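Local coordinates for inosine-uridine preferring nucleoside hydrolase family protein (Bacillus anthracis, PDB 2C40) that binds a calcium ion and alpha-D-ribofuranose together in one pocket of its alpha/beta fold, as a member of the nucleosidase clan, at residues 65-70 with 128-133; 197-202 with 244-249; 258-263 with 292-297. All blocks are in the same frame, centred on the assembly; numbering follows the deposited sequence.

Interaction 1. Residues 65-70 with 128-133; sequences SNSRGK and LTDLAR
Thr129, at the start of helix 129-137, packs beside Ser67, with OG1 3.3 Å from Ser67 CB. The hydroxyl of that serine is gripped further along the helix.

Asp130 enters through a single oxygen, OD1. Ser65 OG donates to Asp130 OD1 at 2.5 Å, entering on the syn side, where the second carboxylate oxygen lies. Ser67 OG donates to the same OD1 at 2.7 Å, but from the anti side and 32° out of the carboxylate plane. Two hydroxyls of the loop therefore pin one carboxylate oxygen from different sides, which should hold the group's rotation. The loop is shaped to offer them: Ser65 OG, placed anti to its own backbone nitrogen (chi1 178°), also accepts from Ser67 N at 2.8 Å, forming an ST turn that sets the two hydroxyls next to each other.

One helical turn after Thr129 comes Arg133, where bends at the second and third torsions turn the guanidinium edge to Ser67. It meets Ser67 OG side-on with two nitrogens, NH2 at 2.8 Å and NE at 3.2 Å, the serine oxygen lying nearly in the guanidinium plane. Ser67 OG thus gives its proton to Asp130 while taking two N-H groups from Arg133, so this one hydroxyl bridges the carboxylate and the guanidinium. The Asn66 side chain also comes to the guanidinium edge, the amide and guanidinium planes being 33° apart. Helix 105-115 flanks the site, with Ala105 against Ser65 and Asp130, and His106 against Asn66 and Arg133.

The contact joins the loop after strand 62-64 to the helix after strand 120-124, both strands being parallel members of the mixed sheet in this nucleoside hydrolase-type alpha/beta fold.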
loop_
_atom_site.group_PDB
_atom_site.type_symbol
_atom_site.label_atom_id
_atom_site.label_comp_id
_atom_site.label_asym_id
_atom_site.label_seq_id
_atom_site.Cartn_x
_atom_site.Cartn_y
_atom_site.Cartn_z
ATOM N N SER A 65 -21.448 1.956 -11.027
ATOM C CA SER A 65 -21.899 3.264 -11.500
ATOM C C SER A 65 -21.374 3.591 -12.887
ATOM O O SER A 65 -20.334 3.090 -13.286
ATOM C CB SER A 65 -21.426 4.366 -10.546
ATOM O OG SER A 65 -21.825 5.622 -11.014
ATOM N N ASN A 66 -22.124 4.385 -13.656
ATOM C CA ASN A 66 -21.561 4.972 -14.887
ATOM C C ASN A 66 -21.585 6.482 -14.755
ATOM O O ASN A 66 -21.430 7.222 -15.733
ATOM C CB ASN A 66 -22.175 4.423 -16.208
ATOM C CG ASN A 66 -23.685 4.651 -16.342
ATOM O OD1 ASN A 66 -24.292 4.168 -17.306
ATOM N ND2 ASN A 66 -24.290 5.384 -15.427
ATOM N N SER A 67 -21.706 6.925 -13.504
ATOM C CA SER A 67 -21.663 8.347 -13.187
ATOM C C SER A 67 -20.262 8.837 -13.421
ATOM O O SER A 67 -19.275 8.097 -13.245
ATOM C CB SER A 67 -22.099 8.607 -11.767
ATOM O OG SER A 67 -23.517 8.427 -11.600
ATOM N N ARG A 68 -20.176 10.080 -13.865
ATOM C CA ARG A 68 -18.902 10.744 -14.041
ATOM C C ARG A 68 -18.829 11.954 -13.132
ATOM O O ARG A 68 -19.832 12.581 -12.848
ATOM C CB ARG A 68 -18.761 11.172 -15.470
ATOM C CG ARG A 68 -18.712 10.035 -16.424
ATOM C CD ARG A 68 -18.851 10.558 -17.823
ATOM N NE ARG A 68 -18.809 9.482 -18.795
ATOM C CZ ARG A 68 -18.571 9.642 -20.098
ATOM N NH1 ARG A 68 -18.332 10.854 -20.597
ATOM N NH2 ARG A 68 -18.623 8.592 -20.909
ATOM N N GLY A 69 -17.633 12.288 -12.682
ATOM C CA GLY A 69 -17.444 13.429 -11.777
ATOM C C GLY A 69 -17.085 14.715 -12.482
ATOM O O GLY A 69 -16.555 14.716 -13.599
ATOM N N LYS A 70 -17.398 15.830 -11.818
ATOM C CA LYS A 70 -16.991 17.163 -12.281
ATOM C C LYS A 70 -15.548 17.443 -11.955
ATOM O O LYS A 70 -14.807 18.054 -12.755
ATOM C CB LYS A 70 -17.878 18.204 -11.587
ATOM C CG LYS A 70 -17.706 19.626 -12.167
ATOM C CD LYS A 70 -18.975 20.397 -11.913
ATOM C CE LYS A 70 -18.825 21.911 -11.893
ATOM N NZ LYS A 70 -19.816 22.486 -10.812
ATOM N N LEU A 128 -22.378 12.155 -4.288
ATOM C CA LEU A 128 -23.809 11.887 -4.325
ATOM C C LEU A 128 -24.388 11.653 -5.707
ATOM O O LEU A 128 -25.579 11.518 -5.831
ATOM C CB LEU A 128 -24.565 13.033 -3.658
ATOM C CG LEU A 128 -24.526 13.038 -2.128
ATOM C CD1 LEU A 128 -25.073 14.384 -1.670
ATOM C CD2 LEU A 128 -25.335 11.876 -1.559
ATOM N N THR A 129 -23.570 11.551 -6.742
ATOM C CA THR A 129 -24.113 11.634 -8.106
ATOM C C THR A 129 -24.994 10.456 -8.548
ATOM O O THR A 129 -25.971 10.686 -9.272
ATOM C CB THR A 129 -23.107 12.155 -9.185
ATOM O OG1 THR A 129 -23.153 11.394 -10.420
ATOM C CG2 THR A 129 -21.760 12.362 -8.679
ATOM N N ASP A 130 -24.747 9.237 -8.039
ATOM C CA ASP A 130 -25.694 8.124 -8.346
ATOM C C ASP A 130 -27.101 8.397 -7.765
ATOM O O ASP A 130 -28.132 8.002 -8.359
ATOM C CB ASP A 130 -25.202 6.753 -7.831
ATOM C CG ASP A 130 -24.021 6.176 -8.630
ATOM O OD1 ASP A 130 -23.890 6.423 -9.847
ATOM O OD2 ASP A 130 -23.220 5.427 -8.009
ATOM N N LEU A 131 -27.156 9.038 -6.597
ATOM C CA LEU A 131 -28.435 9.433 -6.014
ATOM C C LEU A 131 -29.109 10.637 -6.705
ATOM O O LEU A 131 -30.323 10.661 -6.889
ATOM C CB LEU A 131 -28.289 9.678 -4.504
ATOM C CG LEU A 131 -29.517 10.169 -3.714
ATOM C CD1 LEU A 131 -30.674 9.185 -3.736
ATOM C CD2 LEU A 131 -29.141 10.496 -2.281
ATOM N N ALA A 132 -28.357 11.670 -7.014
ATOM C CA ALA A 132 -28.886 12.821 -7.750
ATOM C C ALA A 132 -29.580 12.347 -8.989
ATOM O O ALA A 132 -30.704 12.759 -9.329
ATOM C CB ALA A 132 -27.711 13.766 -8.123
ATOM N N ARG A 133 -28.886 11.453 -9.663
ATOM C CA ARG A 133 -29.325 10.884 -10.920
ATOM C C ARG A 133 -30.574 10.009 -10.783
ATOM O O ARG A 133 -31.463 10.137 -11.570
ATOM C CB ARG A 133 -28.157 10.115 -11.516
ATOM C CG ARG A 133 -28.305 9.823 -12.949
ATOM C CD ARG A 133 -27.005 10.195 -13.740
ATOM N NE ARG A 133 -25.970 9.228 -13.502
ATOM C CZ ARG A 133 -25.592 8.284 -14.361
ATOM N NH1 ARG A 133 -26.119 8.176 -15.586
ATOM N NH2 ARG A 133 -24.620 7.460 -13.997
#

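Interaction 2. Residues 197-202 with 244-249; sequences ESTNQV and YLWDVL. With CA (calcium ion), chain C; RIB (alpha-D-ribofuranose), chain D.
Thr199 and Trp246 bring the two backbones closest, with 6.4 Å between their CA atoms. In 197-202 a type I beta turn runs from Thr199 to Val202, closed by Val202 N bonding to Thr199 O. In 244-249 an inverse gamma turn is centred on Leu245, which is also the N-cap residue of helix 246-255. This is a loop packed on the N-terminal end of that helix, beside the calcium and ribofuranose pocket of a nucleoside hydrolase-type fold, and it is made by packing, without a hydrogen bond between the segments.

The Thr199 methyl does most of the touching. It sits between the backbone nitrogen and carbonyl carbon because OG1 takes the place anti to the nitrogen (chi1 -152°), and from there CG2 wedges between two aromatic side chains: it lies 3.3 Å from Tyr244 CB and 3.1 Å from Trp246 NE1, a tight fit. That indole N-H is satisfied by Leu196 O, just before 197-202, while Thr199 OG1 is buried with no polar partner in the model. Along the Tyr244 ring edge run the carbonyl oxygens of Thr199 and Asn200, the former 3.4 Å from Tyr244 CD2. Tyr244 CB in turn rests 3.5 Å above one face of the Trp246 indole, toward its rim.

The helix start contributes Asp247 to the ligand site. With Asp9, Asp14 and the Thr125 carbonyl, Asp247 binds the calcium ion, which also takes water and O2 and O3 of the sugar. Asp247 OD2 holds the calcium ion at 2.5 Å, and Asp247 OD1 lies 2.6 Å from O3 of alpha-D-ribofuranose.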
loop_
_atom_site.group_PDB
_atom_site.type_symbol
_atom_site.label_atom_id
_atom_site.label_comp_id
_atom_site.label_asym_id
_atom_site.label_seq_id
_atom_site.Cartn_x
_atom_site.Cartn_y
_atom_site.Cartn_z
ATOM N N GLU A 197 -15.470 17.629 10.347
ATOM C CA GLU A 197 -15.310 17.973 11.784
ATOM C C GLU A 197 -15.883 16.898 12.702
ATOM O O GLU A 197 -15.481 16.804 13.857
ATOM C CB GLU A 197 -16.132 19.205 12.240
ATOM C CG GLU A 197 -16.038 20.464 11.468
ATOM C CD GLU A 197 -16.906 20.456 10.234
ATOM O OE1 GLU A 197 -18.001 21.046 10.239
ATOM O OE2 GLU A 197 -16.447 19.866 9.271
ATOM N N SER A 198 -16.923 16.207 12.209
ATOM C CA SER A 198 -17.703 15.230 12.966
ATOM C C SER A 198 -16.804 14.211 13.642
ATOM O O SER A 198 -17.125 13.639 14.671
ATOM C CB SER A 198 -18.676 14.504 12.002
ATOM O OG SER A 198 -19.692 15.393 11.543
ATOM N N THR A 199 -15.659 13.987 13.020
ATOM C CA THR A 199 -14.769 12.903 13.375
ATOM C C THR A 199 -13.641 13.347 14.343
ATOM O O THR A 199 -12.784 12.552 14.659
ATOM C CB THR A 199 -14.238 12.307 12.061
ATOM O OG1 THR A 199 -13.926 10.926 12.240
ATOM C CG2 THR A 199 -13.078 13.101 11.514
ATOM N N ASN A 200 -13.697 14.588 14.846
ATOM C CA ASN A 200 -12.621 15.190 15.613
ATOM C C ASN A 200 -12.177 14.314 16.785
ATOM O O ASN A 200 -10.984 14.233 17.078
ATOM C CB ASN A 200 -13.061 16.521 16.214
ATOM C CG ASN A 200 -13.028 17.665 15.243
ATOM O OD1 ASN A 200 -12.413 17.582 14.184
ATOM N ND2 ASN A 200 -13.683 18.783 15.621
ATOM N N GLN A 201 -13.151 13.669 17.434
ATOM C CA GLN A 201 -12.922 12.896 18.642
ATOM C C GLN A 201 -12.481 11.449 18.399
ATOM O O GLN A 201 -12.233 10.731 19.359
ATOM C CB GLN A 201 -14.170 12.969 19.579
ATOM C CG GLN A 201 -14.211 14.234 20.378
ATOM C CD GLN A 201 -15.465 14.401 21.235
ATOM O OE1 GLN A 201 -16.074 13.425 21.685
ATOM N NE2 GLN A 201 -15.853 15.658 21.472
ATOM N N VAL A 202 -12.364 11.034 17.138
ATOM C CA VAL A 202 -11.961 9.674 16.806
ATOM C C VAL A 202 -10.876 9.614 15.716
ATOM O O VAL A 202 -11.097 9.052 14.649
ATOM C CB VAL A 202 -13.206 8.764 16.425
ATOM C CG1 VAL A 202 -14.166 8.641 17.600
ATOM C CG2 VAL A 202 -13.949 9.249 15.130
ATOM N N TYR A 244 -8.391 10.119 10.044
ATOM C CA TYR A 244 -9.739 10.066 10.528
ATOM C C TYR A 244 -10.545 9.126 9.624
ATOM O O TYR A 244 -10.431 9.168 8.420
ATOM C CB TYR A 244 -10.329 11.469 10.559
ATOM C CG TYR A 244 -9.597 12.442 11.468
ATOM C CD1 TYR A 244 -8.516 13.202 10.986
ATOM C CD2 TYR A 244 -9.951 12.574 12.812
ATOM C CE1 TYR A 244 -7.840 14.067 11.804
ATOM C CE2 TYR A 244 -9.289 13.435 13.644
ATOM C CZ TYR A 244 -8.236 14.181 13.140
ATOM O OH TYR A 244 -7.576 15.061 13.950
ATOM N N LEU A 245 -11.372 8.305 10.251
ATOM C CA LEU A 245 -12.125 7.213 9.643
ATOM C C LEU A 245 -13.520 7.722 9.301
ATOM O O LEU A 245 -14.508 7.315 9.888
ATOM C CB LEU A 245 -12.236 6.061 10.645
ATOM C CG LEU A 245 -10.892 5.587 11.194
ATOM C CD1 LEU A 245 -11.009 5.039 12.557
ATOM C CD2 LEU A 245 -10.373 4.570 10.256
ATOM N N TRP A 246 -13.580 8.653 8.370
ATOM C CA TRP A 246 -14.819 9.348 8.069
ATOM C C TRP A 246 -15.933 8.458 7.607
ATOM O O TRP A 246 -17.037 8.561 8.102
ATOM C CB TRP A 246 -14.593 10.354 6.978
ATOM C CG TRP A 246 -13.851 11.485 7.439
ATOM C CD1 TRP A 246 -14.307 12.479 8.224
ATOM C CD2 TRP A 246 -12.498 11.774 7.141
ATOM N NE1 TRP A 246 -13.301 13.380 8.463
ATOM C CE2 TRP A 246 -12.180 12.978 7.800
ATOM C CE3 TRP A 246 -11.509 11.110 6.421
ATOM C CZ2 TRP A 246 -10.911 13.573 7.730
ATOM C CZ3 TRP A 246 -10.241 11.696 6.356
ATOM C CH2 TRP A 246 -9.961 12.917 7.008
ATOM N N ASP A 247 -15.626 7.587 6.664
ATOM C CA ASP A 247 -16.618 6.672 6.112
ATOM C C ASP A 247 -17.058 5.576 7.114
ATOM O O ASP A 247 -18.236 5.223 7.178
ATOM C CB ASP A 247 -16.078 6.059 4.833
ATOM C CG ASP A 247 -15.729 7.116 3.793
ATOM O OD1 ASP A 247 -16.178 8.293 3.941
ATOM O OD2 ASP A 247 -15.066 6.763 2.799
ATOM N N VAL A 248 -16.096 5.075 7.896
ATOM C CA VAL A 248 -16.333 4.027 8.860
ATOM C C VAL A 248 -17.275 4.574 9.948
ATOM O O VAL A 248 -18.143 3.846 10.419
ATOM C CB VAL A 248 -15.014 3.476 9.465
ATOM C CG1 VAL A 248 -15.288 2.505 10.560
ATOM C CG2 VAL A 248 -14.185 2.758 8.405
ATOM N N LEU A 249 -17.088 5.834 10.324
ATOM C CA LEU A 249 -17.900 6.477 11.312
ATOM C C LEU A 249 -19.318 6.697 10.784
ATOM O O LEU A 249 -20.286 6.586 11.528
ATOM C CB LEU A 249 -17.314 7.813 11.688
ATOM C CG LEU A 249 -17.946 8.658 12.797
ATOM C CD1 LEU A 249 -18.775 9.736 12.200
ATOM C CD2 LEU A 249 -18.732 7.847 13.855
HETATM CA CA CA C . -15.165 7.399 0.418
HETATM O O5 RIB D . -13.424 13.843 1.883
HETATM C C5 RIB D . -13.303 12.583 2.601
HETATM C C4 RIB D . -13.542 11.447 1.603
HETATM O O4 RIB D . -12.443 11.481 0.668
HETATM C C3 RIB D . -13.671 10.007 2.139
HETATM O O3 RIB D . -15.061 9.574 1.976
HETATM C C2 RIB D . -12.553 9.154 1.390
HETATM O O2 RIB D . -12.807 7.822 0.742
HETATM C C1 RIB D . -11.968 10.147 0.354
HETATM O O HOH W 1 -14.773 9.426 -0.939
#

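Interaction 3. Residues 258-263 with 292-297; sequences DLAKVQ and YDVNHD
Tyr292 has its ring swung between the backbone nitrogen and carbonyl carbon (chi1 71°), which lays it back across Lys261. Lys261 keeps CG beside its own nitrogen, and its CB comes under one ring face in a CH-pi contact, 3.9 Å from the ring centroid and 25° off the normal. The ring's edge meets the Val262 to Gln263 peptide, and a water links Tyr292 OH to Val262 O.

Beyond CB, the lysine chain runs side by side with Asp293, so that Lys261 CE lies 3.2 Å from Asp293 OD2. The ammonium itself makes a long salt bridge, NZ to OD2 at 3.8 Å, so the lysine methylenes CD and CE, rather than NZ, come closest to OD2.

The backbones form an antiparallel hydrogen-bonded pair at Lys261 and Tyr292. Lys261 N bonds to Tyr292 O at 2.9 Å, and Tyr292 N to Lys261 O at 3.0 Å. After the left-handed conformation of Asp293 the chains meet again, Asn295 N bonding to Leu259 O at 2.9 Å. Between these bonds Ala260 CB packs on Val294 CG2 at 3.9 Å.

Asn295 then starts helix 296-308 as its N-cap, with OD1 bonding to Arg298 N. The contact is the end of an antiparallel strand pair, 261-269 with 286-292, in the mixed sheet of this alpha/beta fold, where strand 286-292 gives way to the helix start.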
loop_
_atom_site.group_PDB
_atom_site.type_symbol
_atom_site.label_atom_id
_atom_site.label_comp_id
_atom_site.label_asym_id
_atom_site.label_seq_id
_atom_site.Cartn_x
_atom_site.Cartn_y
_atom_site.Cartn_z
ATOM N N ASP A 258 -26.452 5.966 18.509
ATOM C CA ASP A 258 -26.128 6.368 19.875
ATOM C C ASP A 258 -24.646 6.661 20.207
ATOM O O ASP A 258 -24.342 7.077 21.342
ATOM C CB ASP A 258 -26.680 5.310 20.894
ATOM C CG ASP A 258 -27.016 3.891 20.254
ATOM O OD1 ASP A 258 -27.631 3.836 19.135
ATOM O OD2 ASP A 258 -26.736 2.831 20.914
ATOM N N LEU A 259 -23.749 6.426 19.253
ATOM C CA LEU A 259 -22.325 6.751 19.371
ATOM C C LEU A 259 -22.049 8.248 19.345
ATOM O O LEU A 259 -21.061 8.709 19.901
ATOM C CB LEU A 259 -21.534 6.082 18.232
ATOM C CG LEU A 259 -21.482 4.559 18.298
ATOM C CD1 LEU A 259 -20.836 3.972 17.066
ATOM C CD2 LEU A 259 -20.760 4.118 19.546
ATOM N N ALA A 260 -22.894 9.012 18.678
ATOM C CA ALA A 260 -22.673 10.429 18.538
ATOM C C ALA A 260 -23.960 11.187 18.838
ATOM O O ALA A 260 -24.975 10.595 19.238
ATOM C CB ALA A 260 -22.187 10.730 17.146
ATOM N N LYS A 261 -23.868 12.506 18.737
ATOM C CA LYS A 261 -25.005 13.390 18.827
ATOM C C LYS A 261 -25.211 14.001 17.465
ATOM O O LYS A 261 -24.397 13.850 16.585
ATOM C CB LYS A 261 -24.739 14.486 19.842
ATOM C CG LYS A 261 -24.905 14.037 21.283
ATOM C CD LYS A 261 -23.664 14.403 22.046
ATOM C CE LYS A 261 -23.802 14.255 23.539
ATOM N NZ LYS A 261 -24.345 15.526 23.996
ATOM N N VAL A 262 -26.309 14.699 17.315
ATOM C CA VAL A 262 -26.644 15.367 16.077
ATOM C C VAL A 262 -27.228 16.773 16.395
ATOM O O VAL A 262 -28.065 16.913 17.286
ATOM C CB VAL A 262 -27.630 14.490 15.302
ATOM C CG1 VAL A 262 -28.502 15.303 14.406
ATOM C CG2 VAL A 262 -26.875 13.467 14.485
ATOM N N GLN A 263 -26.746 17.791 15.673
ATOM C CA GLN A 263 -27.321 19.130 15.714
ATOM C C GLN A 263 -27.901 19.432 14.336
ATOM O O GLN A 263 -27.210 19.370 13.311
ATOM C CB GLN A 263 -26.292 20.217 16.107
ATOM C CG GLN A 263 -26.478 20.799 17.529
ATOM C CD GLN A 263 -27.663 21.748 17.670
ATOM O OE1 GLN A 263 -28.641 21.672 16.933
ATOM N NE2 GLN A 263 -27.556 22.673 18.601
ATOM N N TYR A 292 -21.873 15.155 15.740
ATOM C CA TYR A 292 -20.753 15.618 16.542
ATOM C C TYR A 292 -20.626 14.800 17.830
ATOM O O TYR A 292 -21.469 13.959 18.141
ATOM C CB TYR A 292 -20.891 17.106 16.834
ATOM C CG TYR A 292 -21.989 17.447 17.800
ATOM C CD1 TYR A 292 -23.306 17.362 17.418
ATOM C CD2 TYR A 292 -21.696 17.850 19.092
ATOM C CE1 TYR A 292 -24.348 17.683 18.317
ATOM C CE2 TYR A 292 -22.738 18.174 20.024
ATOM C CZ TYR A 292 -24.059 18.080 19.612
ATOM O OH TYR A 292 -25.096 18.400 20.458
ATOM N N ASP A 293 -19.551 15.059 18.558
ATOM C CA ASP A 293 -19.334 14.512 19.885
ATOM C C ASP A 293 -19.452 13.009 19.863
ATOM O O ASP A 293 -20.266 12.423 20.588
ATOM C CB ASP A 293 -20.266 15.138 20.919
ATOM C CG ASP A 293 -19.860 14.806 22.344
ATOM O OD1 ASP A 293 -18.679 14.460 22.532
ATOM O OD2 ASP A 293 -20.703 14.887 23.278
ATOM N N VAL A 294 -18.606 12.401 19.029
ATOM C CA VAL A 294 -18.490 10.956 18.924
ATOM C C VAL A 294 -17.834 10.402 20.202
ATOM O O VAL A 294 -16.864 10.957 20.709
ATOM C CB VAL A 294 -17.717 10.547 17.664
ATOM C CG1 VAL A 294 -17.626 9.051 17.552
ATOM C CG2 VAL A 294 -18.378 11.107 16.395
ATOM N N ASN A 295 -18.396 9.328 20.748
ATOM C CA ASN A 295 -17.791 8.660 21.883
ATOM C C ASN A 295 -16.625 7.808 21.358
ATOM O O ASN A 295 -16.812 6.815 20.627
ATOM C CB ASN A 295 -18.827 7.861 22.687
ATOM C CG ASN A 295 -18.287 7.389 24.011
ATOM O OD1 ASN A 295 -17.286 6.685 24.052
ATOM N ND2 ASN A 295 -18.947 7.754 25.093
ATOM N N HIS A 296 -15.415 8.264 21.692
ATOM C CA HIS A 296 -14.170 7.653 21.257
ATOM C C HIS A 296 -14.184 6.159 21.576
ATOM O O HIS A 296 -14.181 5.338 20.684
ATOM C CB HIS A 296 -12.966 8.340 21.954
ATOM C CG HIS A 296 -11.659 7.639 21.723
ATOM N ND1 HIS A 296 -10.963 7.735 20.538
ATOM C CD2 HIS A 296 -10.939 6.806 22.512
ATOM C CE1 HIS A 296 -9.874 6.989 20.600
ATOM N NE2 HIS A 296 -9.841 6.408 21.783
ATOM N N ASP A 297 -14.268 5.844 22.870
ATOM C CA ASP A 297 -14.130 4.475 23.367
ATOM C C ASP A 297 -15.209 3.557 22.789
ATOM O O ASP A 297 -14.926 2.456 22.381
ATOM C CB ASP A 297 -14.137 4.425 24.921
ATOM C CG ASP A 297 -12.886 5.047 25.541
ATOM O OD1 ASP A 297 -11.952 5.345 24.802
ATOM O OD2 ASP A 297 -12.808 5.252 26.775
HETATM O O HOH W 2 -28.090 18.901 19.561
#

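Interactions 2 and 3 are neighbours, with centres about 10 Å apart, and they touch: Ser198 O lies 3.3 Å from Val294 CG2. Helix 246-255, which begins in interaction 2, leads along the chain to strand 261-269 of interaction 3, and Leu249 of that helix packs on Val294. Interaction 1 lies across the chain's centre from both, its centre about 24 Å from that of interaction 2 and 30 Å from that of interaction 3. Only interaction 2 contains a residue of the calcium and ribofuranose site, Asp247. Interaction 1 lies apart from it, the Asp130 side chain being about 12 Å from the calcium ion.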